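Local coordinates for peptidase M42 (Thaumarchaeota archaeon SCGC AB-539-E09, PDB 5DS0), which probably removes amino acids from the N-termini of peptides as a metal-dependent TET aminopeptidase of the M42 family, at residues I61-H66 / M189-R194; V232-E237 / R341-L346; I280-Q285 / I347-L352. All coordinates share one frame; numbering follows the deposited sequence.

Contact 1. Residues I61-H66 / M189-R194; sequences ILMAGH and MEAIRR. With CO (cobalt (II) ion), chain T.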
loop_
_atom_site.group_PDB
_atom_site.type_symbol
_atom_site.label_atom_id
_atom_site.label_comp_id
_atom_site.label_asym_id
_atom_site.label_seq_id
_atom_site.Cartn_x
_atom_site.Cartn_y
_atom_site.Cartn_z
ATOM N N ILE C 61 -6.415 -21.648 -53.844
ATOM C CA ILE C 61 -5.756 -20.617 -53.043
ATOM C C ILE C 61 -6.822 -19.746 -52.391
ATOM O O ILE C 61 -7.637 -19.145 -53.080
ATOM C CB ILE C 61 -4.887 -19.644 -53.878
ATOM C CG1 ILE C 61 -4.093 -20.348 -54.975
ATOM C CG2 ILE C 61 -3.946 -18.883 -52.976
ATOM C CD1 ILE C 61 -3.161 -21.417 -54.489
ATOM N N LEU C 62 -6.797 -19.656 -51.072
ATOM C CA LEU C 62 -7.698 -18.761 -50.363
ATOM C C LEU C 62 -6.934 -17.526 -49.910
ATOM O O LEU C 62 -5.969 -17.649 -49.152
ATOM C CB LEU C 62 -8.318 -19.470 -49.159
ATOM C CG LEU C 62 -9.180 -18.619 -48.225
ATOM C CD1 LEU C 62 -10.238 -17.839 -48.979
ATOM C CD2 LEU C 62 -9.840 -19.491 -47.176
HETATM N N MSE C 63 -7.354 -16.356 -50.383
HETATM C CA MSE C 63 -6.881 -15.100 -49.841
HETATM C C MSE C 63 -7.984 -14.496 -49.042
HETATM O O MSE C 63 -9.113 -14.419 -49.510
HETATM C CB MSE C 63 -6.557 -14.106 -50.918
HETATM C CG MSE C 63 -5.330 -14.498 -51.717
HETATM SE SE MSE C 63 -4.730 -12.878 -52.672
HETATM C CE MSE C 63 -6.092 -12.818 -54.095
ATOM N N ALA C 64 -7.686 -14.037 -47.836
ATOM C CA ALA C 64 -8.722 -13.516 -46.964
ATOM C C ALA C 64 -8.310 -12.215 -46.316
ATOM O O ALA C 64 -7.183 -12.090 -45.842
ATOM C CB ALA C 64 -9.057 -14.532 -45.893
ATOM N N GLY C 65 -9.225 -11.250 -46.311
ATOM C CA GLY C 65 -9.068 -10.012 -45.540
ATOM C C GLY C 65 -10.404 -9.626 -44.944
ATOM O O GLY C 65 -11.394 -9.564 -45.657
ATOM N N HIS C 66 -10.459 -9.402 -43.640
ATOM C CA HIS C 66 -11.750 -9.176 -42.996
ATOM C C HIS C 66 -12.226 -7.746 -43.191
ATOM O O HIS C 66 -11.448 -6.806 -43.071
ATOM C CB HIS C 66 -11.738 -9.585 -41.506
ATOM C CG HIS C 66 -10.875 -8.736 -40.624
ATOM N ND1 HIS C 66 -11.338 -7.597 -40.003
ATOM C CD2 HIS C 66 -9.595 -8.894 -40.212
ATOM C CE1 HIS C 66 -10.373 -7.075 -39.265
ATOM N NE2 HIS C 66 -9.303 -7.839 -39.379
HETATM N N MSE C 189 -8.673 -7.846 -53.686
HETATM C CA MSE C 189 -9.531 -7.399 -54.783
HETATM C C MSE C 189 -8.734 -6.809 -55.920
HETATM O O MSE C 189 -9.026 -7.071 -57.080
HETATM C CB MSE C 189 -10.523 -6.364 -54.273
HETATM C CG MSE C 189 -11.645 -7.073 -53.537
HETATM SE SE MSE C 189 -13.059 -5.781 -53.106
HETATM C CE MSE C 189 -12.186 -4.765 -51.662
ATOM N N GLU C 190 -7.736 -5.995 -55.603
ATOM C CA GLU C 190 -6.906 -5.387 -56.634
ATOM C C GLU C 190 -6.050 -6.421 -57.325
ATOM O O GLU C 190 -5.766 -6.297 -58.513
ATOM C CB GLU C 190 -6.018 -4.288 -56.051
ATOM C CG GLU C 190 -6.772 -2.998 -55.757
ATOM C CD GLU C 190 -7.311 -2.345 -57.012
ATOM O OE1 GLU C 190 -6.514 -1.694 -57.720
ATOM O OE2 GLU C 190 -8.510 -2.528 -57.313
ATOM N N ALA C 191 -5.618 -7.433 -56.583
ATOM C CA ALA C 191 -4.833 -8.504 -57.165
ATOM C C ALA C 191 -5.660 -9.232 -58.214
ATOM O O ALA C 191 -5.216 -9.419 -59.336
ATOM C CB ALA C 191 -4.373 -9.471 -56.092
ATOM N N ILE C 192 -6.863 -9.638 -57.846
ATOM C CA ILE C 192 -7.736 -10.337 -58.770
ATOM C C ILE C 192 -8.064 -9.459 -59.970
ATOM O O ILE C 192 -8.060 -9.935 -61.105
ATOM C CB ILE C 192 -9.020 -10.817 -58.067
ATOM C CG1 ILE C 192 -8.687 -11.997 -57.154
ATOM C CG2 ILE C 192 -10.070 -11.252 -59.072
ATOM C CD1 ILE C 192 -9.732 -12.273 -56.099
ATOM N N ARG C 193 -8.337 -8.183 -59.731
ATOM C CA ARG C 193 -8.663 -7.278 -60.828
ATOM C C ARG C 193 -7.533 -7.214 -61.816
ATOM O O ARG C 193 -7.745 -7.373 -63.012
ATOM C CB ARG C 193 -8.957 -5.871 -60.324
ATOM C CG ARG C 193 -9.281 -4.896 -61.449
ATOM C CD ARG C 193 -9.572 -3.496 -60.949
ATOM N NE ARG C 193 -8.397 -2.811 -60.418
ATOM C CZ ARG C 193 -7.418 -2.257 -61.132
ATOM N NH1 ARG C 193 -7.427 -2.292 -62.456
ATOM N NH2 ARG C 193 -6.403 -1.683 -60.485
ATOM N N ARG C 194 -6.331 -6.990 -61.312
ATOM C CA ARG C 194 -5.163 -6.844 -62.167
ATOM C C ARG C 194 -4.816 -8.086 -62.956
ATOM O O ARG C 194 -4.346 -8.000 -64.086
ATOM C CB ARG C 194 -3.950 -6.397 -61.357
ATOM C CG ARG C 194 -3.902 -4.858 -61.365
ATOM C CD ARG C 194 -3.426 -4.116 -60.060
ATOM N NE ARG C 194 -1.984 -4.242 -59.905
ATOM C CZ ARG C 194 -1.181 -3.493 -59.143
ATOM N NH1 ARG C 194 0.085 -3.819 -59.165
ATOM N NH2 ARG C 194 -1.569 -2.454 -58.367
HETATM CO CO CO T . -7.557 -7.620 -38.252
#

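Contact 2. Residues V232-E237 / R341-L346; sequences VALVLE and RLVIEL. With CO (cobalt (II) ion), chain T.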
loop_
_atom_site.group_PDB
_atom_site.type_symbol
_atom_site.label_atom_id
_atom_site.label_comp_id
_atom_site.label_asym_id
_atom_site.label_seq_id
_atom_site.Cartn_x
_atom_site.Cartn_y
_atom_site.Cartn_z
ATOM N N VAL C 232 -4.125 -24.060 -49.911
ATOM C CA VAL C 232 -3.152 -23.142 -49.344
ATOM C C VAL C 232 -3.844 -21.803 -49.098
ATOM O O VAL C 232 -4.744 -21.422 -49.849
ATOM C CB VAL C 232 -1.935 -22.964 -50.283
ATOM C CG1 VAL C 232 -2.380 -22.563 -51.668
ATOM C CG2 VAL C 232 -0.954 -21.937 -49.748
ATOM N N ALA C 233 -3.408 -21.074 -48.073
ATOM C CA ALA C 233 -4.050 -19.815 -47.725
ATOM C C ALA C 233 -3.075 -18.660 -47.530
ATOM O O ALA C 233 -2.060 -18.801 -46.858
ATOM C CB ALA C 233 -4.883 -20.006 -46.475
ATOM N N LEU C 234 -3.421 -17.506 -48.095
ATOM C CA LEU C 234 -2.687 -16.268 -47.872
ATOM C C LEU C 234 -3.612 -15.302 -47.166
ATOM O O LEU C 234 -4.541 -14.789 -47.762
ATOM C CB LEU C 234 -2.253 -15.647 -49.181
ATOM C CG LEU C 234 -1.462 -16.519 -50.141
ATOM C CD1 LEU C 234 -1.156 -15.724 -51.405
ATOM C CD2 LEU C 234 -0.180 -17.027 -49.498
ATOM N N VAL C 235 -3.387 -15.077 -45.882
ATOM C CA VAL C 235 -4.211 -14.154 -45.143
ATOM C C VAL C 235 -3.555 -12.794 -45.142
ATOM O O VAL C 235 -2.366 -12.668 -44.862
ATOM C CB VAL C 235 -4.426 -14.642 -43.718
ATOM C CG1 VAL C 235 -5.103 -13.573 -42.889
ATOM C CG2 VAL C 235 -5.262 -15.899 -43.742
ATOM N N LEU C 236 -4.339 -11.778 -45.474
ATOM C CA LEU C 236 -3.851 -10.403 -45.528
ATOM C C LEU C 236 -4.387 -9.647 -44.349
ATOM O O LEU C 236 -5.582 -9.656 -44.102
ATOM C CB LEU C 236 -4.314 -9.741 -46.803
ATOM C CG LEU C 236 -3.738 -10.468 -48.008
ATOM C CD1 LEU C 236 -4.580 -10.324 -49.266
ATOM C CD2 LEU C 236 -2.342 -9.971 -48.252
ATOM N N GLU C 237 -3.496 -9.032 -43.596
ATOM C CA GLU C 237 -3.855 -8.344 -42.369
ATOM C C GLU C 237 -3.020 -7.076 -42.267
ATOM O O GLU C 237 -2.211 -6.781 -43.147
ATOM C CB GLU C 237 -3.592 -9.228 -41.146
ATOM C CG GLU C 237 -4.816 -9.858 -40.491
ATOM C CD GLU C 237 -5.818 -8.900 -39.823
ATOM O OE1 GLU C 237 -5.627 -7.677 -39.785
ATOM O OE2 GLU C 237 -6.817 -9.420 -39.290
ATOM N N ARG C 341 1.649 -6.464 -55.540
ATOM C CA ARG C 341 2.652 -7.083 -56.406
ATOM C C ARG C 341 3.042 -8.462 -55.884
ATOM O O ARG C 341 3.081 -9.431 -56.635
ATOM C CB ARG C 341 3.898 -6.220 -56.504
ATOM C CG ARG C 341 3.752 -5.000 -57.379
ATOM C CD ARG C 341 5.064 -4.237 -57.453
ATOM N NE ARG C 341 4.863 -2.797 -57.684
ATOM C CZ ARG C 341 5.003 -2.162 -58.863
ATOM N NH1 ARG C 341 4.821 -0.839 -58.929
ATOM N NH2 ARG C 341 5.268 -2.835 -59.989
ATOM N N LEU C 342 3.320 -8.542 -54.593
ATOM C CA LEU C 342 3.788 -9.780 -54.002
ATOM C C LEU C 342 2.769 -10.917 -54.133
ATOM O O LEU C 342 3.145 -12.031 -54.500
ATOM C CB LEU C 342 4.127 -9.569 -52.525
ATOM C CG LEU C 342 4.579 -10.812 -51.762
ATOM C CD1 LEU C 342 5.827 -11.415 -52.385
ATOM C CD2 LEU C 342 4.816 -10.477 -50.298
ATOM N N VAL C 343 1.503 -10.631 -53.830
ATOM C CA VAL C 343 0.462 -11.669 -53.861
ATOM C C VAL C 343 0.305 -12.208 -55.288
ATOM O O VAL C 343 0.154 -13.411 -55.475
ATOM C CB VAL C 343 -0.944 -11.264 -53.267
ATOM C CG1 VAL C 343 -0.936 -11.272 -51.744
ATOM C CG2 VAL C 343 -1.436 -9.919 -53.754
ATOM N N ILE C 344 0.402 -11.334 -56.284
ATOM C CA ILE C 344 0.338 -11.759 -57.671
ATOM C C ILE C 344 1.476 -12.725 -58.006
ATOM O O ILE C 344 1.237 -13.799 -58.554
ATOM C CB ILE C 344 0.334 -10.546 -58.614
ATOM C CG1 ILE C 344 -1.026 -9.834 -58.529
ATOM C CG2 ILE C 344 0.610 -10.961 -60.050
ATOM C CD1 ILE C 344 -1.085 -8.476 -59.197
ATOM N N GLU C 345 2.706 -12.355 -57.656
ATOM C CA GLU C 345 3.852 -13.221 -57.916
ATOM C C GLU C 345 3.682 -14.579 -57.259
ATOM O O GLU C 345 4.080 -15.594 -57.812
ATOM C CB GLU C 345 5.150 -12.585 -57.420
ATOM C CG GLU C 345 5.548 -11.290 -58.105
ATOM C CD GLU C 345 5.448 -11.361 -59.613
ATOM O OE1 GLU C 345 6.170 -12.173 -60.236
ATOM O OE2 GLU C 345 4.672 -10.574 -60.177
ATOM N N LEU C 346 3.127 -14.599 -56.058
ATOM C CA LEU C 346 2.920 -15.857 -55.346
ATOM C C LEU C 346 1.926 -16.714 -56.096
ATOM O O LEU C 346 2.194 -17.879 -56.379
ATOM C CB LEU C 346 2.401 -15.610 -53.936
ATOM C CG LEU C 346 3.362 -14.895 -52.995
ATOM C CD1 LEU C 346 2.634 -14.540 -51.717
ATOM C CD2 LEU C 346 4.573 -15.750 -52.684
HETATM CO CO CO T . -7.557 -7.620 -38.252
#

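Contact 3. Residues I280-Q285 / I347-L352; sequences INVAKQ and IKRLDL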
loop_
_atom_site.group_PDB
_atom_site.type_symbol
_atom_site.label_atom_id
_atom_site.label_comp_id
_atom_site.label_asym_id
_atom_site.label_seq_id
_atom_site.Cartn_x
_atom_site.Cartn_y
_atom_site.Cartn_z
ATOM N N ILE C 280 9.335 -15.777 -48.826
ATOM C CA ILE C 280 10.562 -15.019 -48.674
ATOM C C ILE C 280 11.359 -15.003 -49.978
ATOM O O ILE C 280 11.884 -13.950 -50.366
ATOM C CB ILE C 280 11.434 -15.560 -47.515
ATOM C CG1 ILE C 280 10.789 -15.196 -46.174
ATOM C CG2 ILE C 280 12.835 -14.975 -47.553
ATOM C CD1 ILE C 280 11.316 -15.984 -44.996
ATOM N N ASN C 281 11.428 -16.151 -50.653
ATOM C CA ASN C 281 12.197 -16.269 -51.898
ATOM C C ASN C 281 11.516 -15.594 -53.067
ATOM O O ASN C 281 12.166 -14.899 -53.845
ATOM C CB ASN C 281 12.474 -17.723 -52.243
ATOM C CG ASN C 281 13.361 -18.401 -51.215
ATOM O OD1 ASN C 281 14.089 -17.752 -50.452
ATOM N ND2 ASN C 281 13.286 -19.724 -51.162
ATOM N N VAL C 282 10.209 -15.777 -53.189
ATOM C CA VAL C 282 9.479 -15.112 -54.244
ATOM C C VAL C 282 9.674 -13.600 -54.146
ATOM O O VAL C 282 9.881 -12.927 -55.160
ATOM C CB VAL C 282 7.988 -15.469 -54.207
ATOM C CG1 VAL C 282 7.177 -14.556 -55.125
ATOM C CG2 VAL C 282 7.796 -16.925 -54.616
ATOM N N ALA C 283 9.623 -13.076 -52.924
ATOM C CA ALA C 283 9.782 -11.646 -52.696
ATOM C C ALA C 283 11.185 -11.174 -53.051
ATOM O O ALA C 283 11.348 -10.137 -53.681
ATOM C CB ALA C 283 9.458 -11.300 -51.255
ATOM N N LYS C 284 12.189 -11.940 -52.646
ATOM C CA LYS C 284 13.585 -11.603 -52.936
ATOM C C LYS C 284 13.850 -11.586 -54.432
ATOM O O LYS C 284 14.509 -10.688 -54.942
ATOM C CB LYS C 284 14.530 -12.609 -52.286
ATOM C CG LYS C 284 15.964 -12.147 -52.290
ATOM C CD LYS C 284 16.917 -13.240 -51.864
ATOM C CE LYS C 284 18.321 -12.664 -51.737
ATOM N NZ LYS C 284 19.342 -13.738 -51.576
ATOM N N GLN C 285 13.344 -12.608 -55.110
ATOM C CA GLN C 285 13.484 -12.764 -56.541
ATOM C C GLN C 285 12.771 -11.653 -57.305
ATOM O O GLN C 285 13.292 -11.155 -58.299
ATOM C CB GLN C 285 12.941 -14.127 -56.945
ATOM C CG GLN C 285 13.128 -14.504 -58.409
ATOM C CD GLN C 285 12.403 -15.798 -58.766
ATOM O OE1 GLN C 285 11.360 -16.138 -58.174
ATOM N NE2 GLN C 285 12.930 -16.510 -59.761
ATOM N N ILE C 347 0.793 -16.124 -56.436
ATOM C CA ILE C 347 -0.256 -16.846 -57.134
ATOM C C ILE C 347 0.225 -17.411 -58.475
ATOM O O ILE C 347 -0.137 -18.523 -58.842
ATOM C CB ILE C 347 -1.489 -15.935 -57.323
ATOM C CG1 ILE C 347 -2.155 -15.698 -55.976
ATOM C CG2 ILE C 347 -2.501 -16.542 -58.285
ATOM C CD1 ILE C 347 -3.059 -14.498 -55.963
ATOM N N LYS C 348 1.013 -16.634 -59.212
ATOM C CA LYS C 348 1.607 -17.110 -60.454
ATOM C C LYS C 348 2.338 -18.433 -60.278
ATOM O O LYS C 348 2.239 -19.304 -61.135
ATOM C CB LYS C 348 2.570 -16.073 -61.028
ATOM C CG LYS C 348 1.880 -14.989 -61.848
ATOM C CD LYS C 348 2.770 -13.808 -62.235
ATOM C CE LYS C 348 3.802 -14.191 -63.265
ATOM N NZ LYS C 348 4.915 -13.206 -63.251
ATOM N N ARG C 349 3.032 -18.596 -59.150
ATOM C CA ARG C 349 3.917 -19.742 -58.929
ATOM C C ARG C 349 3.345 -20.874 -58.072
ATOM O O ARG C 349 4.003 -21.899 -57.868
ATOM C CB ARG C 349 5.216 -19.263 -58.300
ATOM C CG ARG C 349 6.083 -18.429 -59.221
ATOM C CD ARG C 349 7.182 -17.724 -58.428
ATOM N NE ARG C 349 8.020 -16.866 -59.260
ATOM C CZ ARG C 349 7.640 -15.702 -59.788
ATOM N NH1 ARG C 349 6.412 -15.213 -59.589
ATOM N NH2 ARG C 349 8.495 -15.019 -60.539
ATOM N N LEU C 350 2.131 -20.709 -57.565
ATOM C CA LEU C 350 1.537 -21.729 -56.685
ATOM C C LEU C 350 0.795 -22.801 -57.485
ATOM O O LEU C 350 -0.432 -22.834 -57.500
ATOM C CB LEU C 350 0.605 -21.088 -55.644
ATOM C CG LEU C 350 1.273 -20.360 -54.472
ATOM C CD1 LEU C 350 0.250 -19.540 -53.711
ATOM C CD2 LEU C 350 1.964 -21.328 -53.520
ATOM N N ASP C 351 1.557 -23.655 -58.169
ATOM C CA ASP C 351 0.974 -24.780 -58.912
ATOM C C ASP C 351 0.767 -25.966 -57.973
ATOM O O ASP C 351 1.208 -25.931 -56.830
ATOM C CB ASP C 351 1.837 -25.159 -60.133
ATOM C CG ASP C 351 3.287 -25.458 -59.776
ATOM O OD1 ASP C 351 3.590 -25.642 -58.581
ATOM O OD2 ASP C 351 4.128 -25.513 -60.691
ATOM N N LEU C 352 0.104 -27.010 -58.462
ATOM C CA LEU C 352 -0.202 -28.177 -57.639
ATOM C C LEU C 352 1.045 -28.818 -57.028
ATOM O O LEU C 352 1.038 -29.224 -55.872
ATOM C CB LEU C 352 -0.978 -29.222 -58.450
ATOM C CG LEU C 352 -1.580 -30.389 -57.644
ATOM C CD1 LEU C 352 -2.733 -29.947 -56.742
ATOM C CD2 LEU C 352 -2.038 -31.514 -58.569
#

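Contact 1. Residues I61-H66 / M189-R194
In the alpha/beta catalytic domain of this M42 peptidase, the buried layer between the mixed sheet and helix 179-197 is bridged by Met63, modelled as selenomethionine, which reaches from the strand to Ala191 and Ile192. The contact illustrates how one long side chain can reach from sheet to helix. Only its terminal methyl touches: Met63 CE lies 4.1 Å from Ile192 CG1 and 4.3 Å from Ala191 CB. The Met63 chain leaves the strand with CG anti to the carbonyl carbon (chi1 -69°) and turns about the CG-SE bond (chi3 -76°), which brings the methyl onto the helix, while the Met63 and Ile192 side chains run past each other in opposite senses. Val206 of the adjacent strand and Ile347 of helix 333-349 also pack on Met63. Away from the sheet, Arg193 grips Glu190 side-on: Arg193 NH2 to Glu190 OE1 is 2.8 Å and Arg193 NE to Glu190 OE2 is 3.1 Å, both nearly straight and close to the guanidinium plane, though the Glu190 carboxylate is tilted, its oxygens met 30° or more out of its plane. At the far end of the strand segment His66 NE2 binds cobalt at 2.1 Å; Asp180 and Glu237 bind the same ion, and Glu214 belongs to the site. The contact itself is purely apolar, so dispersion and exclusion of water join the helix to this metal-bearing strand.

Contact 2. Residues V232-E237 / R341-L346
Leu234 and Leu236 face Val343 and Leu346 between the sheet and helix layers of the alpha/beta sandwich, where helix 333-349 packs on the mixed sheet of the catalytic domain. The principle at work is strand alternation: Leu234 and Leu236 point to the helix, and Val235 between them to the other side. Strand 232-237 and helix segment 341-346 run almost antiparallel, at 177°, with axes 11.3 Å apart at their closest, and Leu234 sits opposite Val343 in the register.

The apolar contacts are made by methyl groups alone. Leu234 CD1 meets Leu346 CD1 at 4.0 Å and lies 4.5 Å from Val343 CG1, whereas Leu236 CD2 approaches the same Val343 CG1 at 4.0 Å. That valine methyl therefore lies within contact distance of both leucines; it stands anti to the carbonyl carbon (chi1 -77°), on the side facing the strand. Each leucine crosses its nearer helix partner at a slant. Ile317 of the neighbouring strand and Leu188 and Ala191 of helix 179-197 extend the same hydrophobic layer.

The metal coordination belongs to the other side of the strand. Glu237, next after Leu236, projects away from the helix, and a bend at chi2 (-66°) brings its carboxylate to the cobalt that His66 and Asp180 also bind. Both oxygens are used, Glu237 OE2 at 2.2 Å and Glu237 OE1 at 2.5 Å from the metal.

Contact 3. Residues I280-Q285 / I347-L352
Val282 and Gln285, about one turn apart on helix 273-285, receive the side chain of Arg349 at the C-terminal part of helix 333-349, a helix-to-helix contact at the periphery of the alpha/beta catalytic domain. It shows how an arginine can serve two environments, with methylenes on a buried valine and a polar head nearer solvent. Val282 CG2 lies 3.9 Å from Arg349 CD. Farther along the arginine, Gln285 OE1 stands 3.6 Å from Arg349 NE, too long to count as a hydrogen bond, with the amide and guanidinium planes turned 61° apart. Gln285 reaches this position because CG is anti to its own N (chi1 -175°) and the chain continues extended.

The firmer polar partner comes from Arg349's own helix: Glu345 OE1 forms a salt bridge with Arg349 NH1. With an alanine in place of Arg349, Glu345 would probably be left without its salt-bridge mate and the methyl of Val282 without its methylene neighbour. Leu350 is the centre of an inverse gamma turn, and Asn204 ND2 hydrogen-bonds the carbonyl oxygens of both Ile347 and Leu350. Asp351 then N-caps the helix that follows, its OD1 also hydrogen-bonded to Thr354 OG1.

Taken together, contacts 1 and 2 sit on the metal-bearing strands, while contact 3 lies farther out, at the periphery of the domain. Contacts 1 and 2, with centres 8 Å apart, rest on neighbouring parallel strands, joined by probable backbone hydrogen bonds such as Leu62 O to Leu234 N at 2.8 Å; the same two strands supply His66 and Glu237 to one cobalt. Contacts 2 and 3, about 9 Å apart between centres, share helix 333-349, and Leu346 CD2 meets Val282 CB at 3.7 Å. Contacts 1 and 3 are about 16 Å apart by the same measure, yet Met63 CE still touches Ile347 CD1 at 3.9 Å. Helix 333-349 thus lies between the metal-bearing strands and helix 273-285, touching both.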